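Local coordinates for acetyltransferase, GNAT family (Listeria monocytogenes str. 4b, PDB 2OH1), which probably transfers an acyl group, most likely acetyl from acetyl-CoA, to an acceptor that is not established, as a member of the GNAT acetyltransferase family, at residues N152-Y155 with V156-G159. Residues are numbered along the deposited sequence; the frame is centred on the assembly and turned at random.
Sequences NQMY and VRYG
Over one face of the Tyr-158 ring lies CG of Met-154, a selenomethionine, 3.8 Å from the ring centroid and 21° off the normal, a CH-pi contact displaced toward the rim. The guanidinium of Arg-157 turns one of its own faces to Met-154 CA, again off centre, with Gln-153 O approaching obliquely. Both contacts belong to the C-terminal turns of helix 149-157, which ends in a Schellman motif and packs on the sheet of the GNAT fold. A chi1 of -175° sets Met-154 CG beside its own carbonyl carbon and sends the chain outward from the helix, across the face of the Tyr-158 ring. CG touches both neighbours, the ring by its face and the guanidinium by Arg-157 NH2, 3.7 Å from Met-154 CG. A bend at chi3 then folds CE back to 3.7 Å from Tyr-158 CE2. The selenium stands obliquely to the ring, a Met-aromatic contact; a long, unbranched, flexible chain can lie along the ring face and bend its end over the ring. Tyr-158 is buried, and its OH finds a hydrogen-bond partner in Ser-121 OG of helix 120-134. On the sheet side, Tyr-155 packs against Leu-142 and Cys-144, while OD1 of Asn-152 is hydrogen-bonded to Tyr-172 OH and ND2 to the backbone O of Asn-148 and Ile-145. Gly-159, with positive phi, takes a backbone shape that a CB would obstruct by pressing on the preceding carbonyl; its N bonds to Val-156 O at 2.9 Å. One residue earlier, Tyr-158 N donates to Met-154 O, also 2.9 Å away, with an N-H...O angle of 151°.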
# COMPACT_ATOMS: atom_id res chain seq x y z
N ASN A 152 12.03 3.17 5.01
CA ASN A 152 12.54 1.90 5.55
C ASN A 152 12.34 1.86 7.07
O ASN A 152 11.85 0.85 7.59
CB ASN A 152 14.00 1.67 5.19
CG ASN A 152 14.17 1.13 3.75
OD1 ASN A 152 13.90 -0.04 3.46
ND2 ASN A 152 14.63 1.99 2.86
N GLN A 153 12.66 2.96 7.76
CA GLN A 153 12.45 3.02 9.23
C GLN A 153 10.98 2.77 9.57
O GLN A 153 10.66 2.09 10.54
CB GLN A 153 12.86 4.36 9.84
CG GLN A 153 14.31 4.54 9.95
CD GLN A 153 14.72 5.98 10.33
OE1 GLN A 153 14.30 6.96 9.69
NE2 GLN A 153 15.59 6.10 11.30
N MSE A 154 10.09 3.34 8.74
CA MSE A 154 8.66 3.25 8.99
C MSE A 154 8.20 1.80 8.91
O MSE A 154 7.52 1.29 9.77
CB MSE A 154 7.92 4.13 7.99
CG MSE A 154 6.45 4.15 8.28
SE MSE A 154 5.35 4.99 6.91
CE MSE A 154 5.23 3.43 5.82
N TYR A 155 8.60 1.10 7.86
CA TYR A 155 8.18 -0.28 7.75
C TYR A 155 8.66 -1.14 8.93
O TYR A 155 7.96 -2.00 9.42
CB TYR A 155 8.63 -0.88 6.41
CG TYR A 155 7.96 -0.22 5.22
CD1 TYR A 155 6.58 -0.06 5.19
CD2 TYR A 155 8.68 0.18 4.12
CE1 TYR A 155 5.95 0.49 4.07
CE2 TYR A 155 8.08 0.75 3.03
CZ TYR A 155 6.71 0.88 3.00
OH TYR A 155 6.13 1.42 1.84
N VAL A 156 9.89 -0.91 9.36
CA VAL A 156 10.39 -1.65 10.52
C VAL A 156 9.57 -1.31 11.78
O VAL A 156 9.17 -2.17 12.55
CB VAL A 156 11.90 -1.38 10.71
CG1 VAL A 156 12.43 -1.98 12.08
CG2 VAL A 156 12.66 -1.84 9.45
N ARG A 157 9.31 -0.03 11.97
CA ARG A 157 8.52 0.46 13.11
C ARG A 157 7.12 -0.17 13.10
O ARG A 157 6.58 -0.49 14.17
CB ARG A 157 8.40 1.96 13.02
CG ARG A 157 7.86 2.59 14.26
CD ARG A 157 8.18 4.06 14.28
NE ARG A 157 7.45 4.76 13.24
CZ ARG A 157 8.00 5.40 12.21
NH1 ARG A 157 9.32 5.45 12.05
NH2 ARG A 157 7.22 6.01 11.33
N TYR A 158 6.57 -0.37 11.92
CA TYR A 158 5.26 -1.01 11.76
C TYR A 158 5.28 -2.54 11.88
O TYR A 158 4.25 -3.19 11.68
CB TYR A 158 4.63 -0.63 10.42
CG TYR A 158 4.22 0.82 10.21
CD1 TYR A 158 4.27 1.80 11.22
CD2 TYR A 158 3.64 1.18 8.98
CE1 TYR A 158 3.84 3.12 10.95
CE2 TYR A 158 3.23 2.46 8.73
CZ TYR A 158 3.32 3.41 9.70
OH TYR A 158 2.87 4.69 9.43
N GLY A 159 6.43 -3.14 12.19
CA GLY A 159 6.52 -4.55 12.49
C GLY A 159 6.88 -5.47 11.35
O GLY A 159 6.80 -6.68 11.51